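PDB 2UVF: exopolygalacturonase from Yersinia enterocolitica, which probably hydrolyses pectin-derived polygalacturonate from the chain end as a family 28 glycoside hydrolase, and is held here with digalacturonic acid in its pocket. Local coordinates for residues F98-I110 and V480-K492. Numbering follows the deposited sequence.
Sequences FYVNDKDNFQHKI and VTFRNNAMRDLAK. With SO4 (sulfate ion), chain E.
The F98 ring meets the 480-492 backbone with its edge: the carbonyl carbon of M487 and the amide N of R488 lie near the ring plane, as does OE1 of Q107, while CE2 of F98 packs 3.7 Å from CB of A486. The first torsion of F98, which sets CG trans to the backbone N, carries the ring to this strand, and its CD2 sits over the centre of one face of the Y99 ring. The R488 guanidinium has N101 OD1 over one face, NH1 being 2.8 Å from that oxygen, but the planes stand 87° apart and no N-H is aimed well enough for a hydrogen bond. D489 OD2 also lies over a face, a long, purely electrostatic pairing, whereas O3 of a sulfate, probably from the crystallisation liquor, is at the edge; NH2 of R488 donates to sulfate O1 at 3.0 Å and, a little straighter, to O3 at 3.2 Å. The planes of the H108 ring and N484 amide are nearly parallel, 3° apart, with OD1 of N484 meeting the ring obliquely, 3.4 Å from CE1 of H108; N526 is its hydrogen-bond partner.

Q107 NE2 donates a hydrogen bond to M487 O at 3.0 Å, from 51° above the carbonyl plane. The bend of Q107 at chi2 turns its amide to the strand, and T528 bonds OE1, fixing the amide's rotation from both ends. A486 CB touches both Q107 OE1 (3.2 Å) and H108 O (3.3 Å), the latter also taking the Y99 hydroxyl proton on a lone pair.

The contact thus seats the fibronectin type III-like domain on the flank of the right-handed parallel beta-helix characteristic of family 28, on the strand 485-488 that runs between two corners of the coil, with N484 at the first corner.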
loop_
_atom_site.group_PDB
_atom_site.type_symbol
_atom_site.label_atom_id
_atom_site.label_comp_id
_atom_site.label_asym_id
_atom_site.label_seq_id
_atom_site.Cartn_x
_atom_site.Cartn_y
_atom_site.Cartn_z
ATOM N N PHE A 98 9.879 -15.286 -9.048
ATOM C CA PHE A 98 10.298 -15.464 -7.652
ATOM C C PHE A 98 10.534 -16.952 -7.376
ATOM O O PHE A 98 11.467 -17.309 -6.696
ATOM C CB PHE A 98 9.247 -14.863 -6.714
ATOM C CG PHE A 98 9.517 -15.085 -5.249
ATOM C CD1 PHE A 98 10.254 -14.150 -4.511
ATOM C CD2 PHE A 98 8.997 -16.207 -4.589
ATOM C CE1 PHE A 98 10.483 -14.339 -3.157
ATOM C CE2 PHE A 98 9.229 -16.396 -3.236
ATOM C CZ PHE A 98 9.969 -15.457 -2.512
ATOM N N TYR A 99 9.674 -17.814 -7.918
ATOM C CA TYR A 99 9.812 -19.249 -7.705
ATOM C C TYR A 99 10.817 -19.949 -8.631
ATOM O O TYR A 99 11.149 -21.100 -8.362
ATOM C CB TYR A 99 8.454 -19.934 -7.789
ATOM C CG TYR A 99 7.458 -19.417 -6.780
ATOM C CD1 TYR A 99 7.481 -19.855 -5.454
ATOM C CD2 TYR A 99 6.490 -18.490 -7.148
ATOM C CE1 TYR A 99 6.558 -19.389 -4.536
ATOM C CE2 TYR A 99 5.580 -18.006 -6.226
ATOM C CZ TYR A 99 5.613 -18.475 -4.929
ATOM O OH TYR A 99 4.705 -18.000 -4.017
ATOM N N VAL A 100 11.297 -19.276 -9.693
ATOM C CA VAL A 100 12.307 -19.836 -10.615
ATOM C C VAL A 100 13.554 -20.332 -9.906
ATOM O O VAL A 100 14.165 -21.311 -10.329
ATOM C CB VAL A 100 12.711 -18.824 -11.658
ATOM N N ASN A 101 13.940 -19.622 -8.847
ATOM C CA ASN A 101 15.067 -19.982 -7.976
ATOM C C ASN A 101 14.774 -21.169 -7.042
ATOM O O ASN A 101 15.698 -21.818 -6.540
ATOM C CB ASN A 101 15.459 -18.761 -7.120
ATOM C CG ASN A 101 16.574 -17.934 -7.744
ATOM O OD1 ASN A 101 17.112 -17.030 -7.103
ATOM N ND2 ASN A 101 16.939 -18.246 -9.000
ATOM N N ASP A 102 13.513 -21.522 -6.860
ATOM C CA ASP A 102 13.110 -22.272 -5.688
ATOM C C ASP A 102 13.102 -23.772 -5.933
ATOM O O ASP A 102 12.084 -24.402 -6.013
ATOM C CB ASP A 102 11.778 -21.732 -5.138
ATOM C CG ASP A 102 11.351 -22.398 -3.882
ATOM O OD1 ASP A 102 12.178 -22.821 -3.155
ATOM O OD2 ASP A 102 10.193 -22.527 -3.621
ATOM N N LYS A 103 14.256 -24.382 -6.013
ATOM C CA LYS A 103 14.268 -25.815 -5.740
ATOM C C LYS A 103 14.156 -26.267 -4.296
ATOM O O LYS A 103 14.287 -25.506 -3.355
ATOM C CB LYS A 103 15.364 -26.562 -6.478
ATOM C CG LYS A 103 14.921 -27.197 -7.749
ATOM C CD LYS A 103 15.021 -28.704 -7.707
ATOM C CE LYS A 103 14.915 -29.316 -9.106
ATOM N NZ LYS A 103 14.709 -30.780 -9.078
ATOM N N ASP A 104 13.906 -27.555 -4.177
ATOM C CA ASP A 104 13.488 -28.215 -2.967
ATOM C C ASP A 104 12.169 -27.735 -2.424
ATOM O O ASP A 104 11.725 -28.157 -1.383
ATOM C CB ASP A 104 14.620 -28.419 -1.950
ATOM C CG ASP A 104 15.193 -29.860 -1.981
ATOM O OD1 ASP A 104 16.020 -30.229 -2.861
ATOM O OD2 ASP A 104 14.790 -30.635 -1.114
ATOM N N ASN A 105 11.521 -26.895 -3.205
ATOM C CA ASN A 105 10.157 -26.445 -2.930
ATOM C C ASN A 105 9.998 -25.776 -1.556
ATOM O O ASN A 105 9.051 -26.063 -0.810
ATOM C CB ASN A 105 9.191 -27.634 -3.047
ATOM C CG ASN A 105 8.546 -27.760 -4.418
ATOM O OD1 ASN A 105 7.485 -28.374 -4.537
ATOM N ND2 ASN A 105 9.171 -27.190 -5.453
ATOM N N PHE A 106 10.923 -24.877 -1.225
ATOM C CA PHE A 106 10.944 -24.302 0.118
ATOM C C PHE A 106 9.857 -23.238 0.317
ATOM O O PHE A 106 9.210 -23.199 1.359
ATOM C CB PHE A 106 12.342 -23.769 0.460
ATOM C CG PHE A 106 12.393 -22.970 1.732
ATOM C CD1 PHE A 106 12.636 -23.596 2.962
ATOM C CD2 PHE A 106 12.198 -21.580 1.709
ATOM C CE1 PHE A 106 12.703 -22.845 4.142
ATOM C CE2 PHE A 106 12.226 -20.831 2.883
ATOM C CZ PHE A 106 12.483 -21.460 4.102
ATOM N N GLN A 107 9.656 -22.404 -0.696
ATOM C CA GLN A 107 8.765 -21.241 -0.638
ATOM C C GLN A 107 7.285 -21.597 -0.714
ATOM O O GLN A 107 6.871 -22.427 -1.538
ATOM C CB GLN A 107 9.114 -20.236 -1.757
ATOM C CG GLN A 107 10.470 -19.499 -1.598
ATOM C CD GLN A 107 10.482 -18.497 -0.462
ATOM O OE1 GLN A 107 9.442 -18.193 0.127
ATOM N NE2 GLN A 107 11.660 -17.998 -0.131
ATOM N N HIS A 108 6.495 -20.975 0.165
ATOM C CA HIS A 108 5.038 -21.067 0.107
ATOM C C HIS A 108 4.548 -20.605 -1.262
ATOM O O HIS A 108 4.832 -19.488 -1.693
ATOM C CB HIS A 108 4.366 -20.212 1.207
ATOM C CG HIS A 108 2.871 -20.333 1.213
ATOM N ND1 HIS A 108 2.208 -21.328 1.901
ATOM C CD2 HIS A 108 1.916 -19.620 0.570
ATOM C CE1 HIS A 108 0.908 -21.215 1.689
ATOM N NE2 HIS A 108 0.706 -20.188 0.885
ATOM N N LYS A 109 3.816 -21.475 -1.946
ATOM C CA LYS A 109 3.223 -21.136 -3.240
ATOM C C LYS A 109 1.877 -20.438 -3.056
ATOM O O LYS A 109 0.910 -21.027 -2.592
ATOM C CB LYS A 109 3.072 -22.379 -4.135
ATOM C CG LYS A 109 4.376 -23.177 -4.377
ATOM C CD LYS A 109 4.024 -24.659 -4.655
ATOM C CE LYS A 109 5.248 -25.588 -4.633
ATOM N NZ LYS A 109 5.664 -25.957 -3.243
ATOM N N ILE A 110 1.825 -19.171 -3.447
ATOM C CA ILE A 110 0.610 -18.376 -3.333
ATOM C C ILE A 110 -0.402 -18.755 -4.418
ATOM O O ILE A 110 -0.048 -19.344 -5.431
ATOM C CB ILE A 110 0.931 -16.852 -3.324
ATOM C CG1 ILE A 110 1.482 -16.382 -4.675
ATOM C CG2 ILE A 110 1.918 -16.521 -2.191
ATOM C CD1 ILE A 110 1.423 -14.873 -4.890
ATOM N N VAL A 480 -4.669 -8.277 13.086
ATOM C CA VAL A 480 -3.814 -8.182 11.900
ATOM C C VAL A 480 -3.338 -9.602 11.559
ATOM O O VAL A 480 -2.766 -10.284 12.412
ATOM C CB VAL A 480 -2.599 -7.221 12.159
ATOM C CG1 VAL A 480 -1.520 -7.394 11.109
ATOM C CG2 VAL A 480 -3.046 -5.749 12.233
ATOM N N THR A 481 -3.619 -10.045 10.329
ATOM C CA THR A 481 -3.237 -11.381 9.850
ATOM C C THR A 481 -2.262 -11.261 8.696
ATOM O O THR A 481 -2.507 -10.534 7.736
ATOM C CB THR A 481 -4.464 -12.269 9.428
ATOM O OG1 THR A 481 -5.278 -12.535 10.571
ATOM C CG2 THR A 481 -4.014 -13.617 8.855
ATOM N N PHE A 482 -1.165 -11.997 8.794
ATOM C CA PHE A 482 -0.130 -11.992 7.781
ATOM C C PHE A 482 0.152 -13.447 7.425
ATOM O O PHE A 482 0.837 -14.151 8.148
ATOM C CB PHE A 482 1.116 -11.287 8.333
ATOM C CG PHE A 482 2.219 -11.113 7.334
ATOM C CD1 PHE A 482 2.351 -9.913 6.630
ATOM C CD2 PHE A 482 3.135 -12.135 7.101
ATOM C CE1 PHE A 482 3.384 -9.743 5.729
ATOM C CE2 PHE A 482 4.158 -11.960 6.206
ATOM C CZ PHE A 482 4.282 -10.762 5.515
ATOM N N ARG A 483 -0.381 -13.887 6.288
ATOM C CA ARG A 483 -0.412 -15.317 5.969
ATOM C C ARG A 483 -0.206 -15.630 4.489
ATOM O O ARG A 483 -0.416 -14.783 3.641
ATOM C CB ARG A 483 -1.734 -15.949 6.465
ATOM C CG ARG A 483 -2.963 -15.534 5.707
ATOM C CD ARG A 483 -4.129 -16.404 6.084
ATOM N NE ARG A 483 -5.317 -16.139 5.284
ATOM C CZ ARG A 483 -6.572 -16.325 5.707
ATOM N NH1 ARG A 483 -6.810 -16.755 6.946
ATOM N NH2 ARG A 483 -7.585 -16.055 4.900
ATOM N N ASN A 484 0.171 -16.872 4.191
ATOM C CA ASN A 484 0.257 -17.314 2.811
ATOM C C ASN A 484 1.080 -16.339 1.975
ATOM O O ASN A 484 0.692 -15.949 0.884
ATOM C CB ASN A 484 -1.132 -17.484 2.223
ATOM C CG ASN A 484 -1.916 -18.570 2.905
ATOM O OD1 ASN A 484 -1.346 -19.454 3.545
ATOM N ND2 ASN A 484 -3.234 -18.512 2.772
ATOM N N ASN A 485 2.226 -15.957 2.526
ATOM C CA ASN A 485 3.153 -15.035 1.880
ATOM C C ASN A 485 4.497 -15.695 1.775
ATOM O O ASN A 485 4.924 -16.385 2.702
ATOM C CB ASN A 485 3.316 -13.755 2.715
ATOM C CG ASN A 485 2.044 -12.965 2.826
ATOM O OD1 ASN A 485 1.672 -12.508 3.909
ATOM N ND2 ASN A 485 1.366 -12.795 1.725
ATOM N N ALA A 486 5.184 -15.441 0.661
ATOM C CA ALA A 486 6.534 -15.936 0.472
ATOM C C ALA A 486 7.526 -14.802 0.336
ATOM O O ALA A 486 7.269 -13.823 -0.349
ATOM C CB ALA A 486 6.609 -16.883 -0.738
ATOM N N MET A 487 8.687 -14.953 0.970
ATOM C CA MET A 487 9.638 -13.853 1.035
ATOM C C MET A 487 11.077 -14.304 0.845
ATOM O O MET A 487 11.454 -15.380 1.286
ATOM C CB MET A 487 9.495 -13.106 2.358
ATOM C CG MET A 487 8.040 -12.873 2.791
ATOM S SD MET A 487 7.853 -11.528 3.990
ATOM C CE MET A 487 8.154 -12.278 5.555
ATOM N N ARG A 488 11.874 -13.476 0.175
ATOM C CA ARG A 488 13.249 -13.867 -0.155
ATOM C C ARG A 488 14.167 -12.658 -0.075
ATOM O O ARG A 488 13.846 -11.596 -0.601
ATOM C CB ARG A 488 13.311 -14.527 -1.550
ATOM C CG ARG A 488 14.702 -14.693 -2.133
ATOM C CD ARG A 488 14.788 -15.721 -3.243
ATOM N NE ARG A 488 16.093 -16.397 -3.150
ATOM C CZ ARG A 488 17.128 -16.131 -3.944
ATOM N NH1 ARG A 488 16.997 -15.241 -4.924
ATOM N NH2 ARG A 488 18.287 -16.752 -3.770
ATOM N N ASP A 489 15.307 -12.822 0.585
ATOM C CA ASP A 489 16.323 -11.775 0.628
ATOM C C ASP A 489 15.826 -10.487 1.298
ATOM O O ASP A 489 16.172 -9.384 0.877
ATOM C CB ASP A 489 16.864 -11.485 -0.779
ATOM C CG ASP A 489 17.682 -12.628 -1.349
ATOM O OD1 ASP A 489 18.069 -13.537 -0.610
ATOM O OD2 ASP A 489 17.965 -12.616 -2.552
ATOM N N LEU A 490 15.050 -10.635 2.369
ATOM C CA LEU A 490 14.645 -9.498 3.167
ATOM C C LEU A 490 15.889 -8.788 3.655
ATOM O O LEU A 490 16.880 -9.438 3.958
ATOM C CB LEU A 490 13.769 -9.938 4.340
ATOM C CG LEU A 490 12.367 -10.453 4.023
ATOM C CD1 LEU A 490 11.662 -10.734 5.322
ATOM C CD2 LEU A 490 11.587 -9.449 3.167
ATOM N N ALA A 491 15.867 -7.462 3.680
ATOM C CA ALA A 491 17.085 -6.708 4.019
ATOM C C ALA A 491 17.273 -6.534 5.521
ATOM O O ALA A 491 18.398 -6.318 5.973
ATOM C CB ALA A 491 17.132 -5.349 3.294
ATOM N N LYS A 492 16.197 -6.640 6.305
ATOM C CA LYS A 492 16.340 -6.479 7.757
ATOM C C LYS A 492 15.733 -7.611 8.573
ATOM O O LYS A 492 16.457 -8.424 9.153
ATOM C CB LYS A 492 15.755 -5.145 8.249
ATOM C CG LYS A 492 16.365 -3.874 7.693
ATOM C CD LYS A 492 15.775 -2.675 8.488
ATOM C CE LYS A 492 16.189 -1.312 7.919
ATOM N NZ LYS A 492 17.600 -1.248 7.411
HETATM S S SO4 E . 19.289 -19.764 -1.867
HETATM O O1 SO4 E . 18.223 -19.604 -2.866
HETATM O O2 SO4 E . 20.361 -20.568 -2.463
HETATM O O3 SO4 E . 19.823 -18.451 -1.491
HETATM O O4 SO4 E . 18.769 -20.459 -0.684
#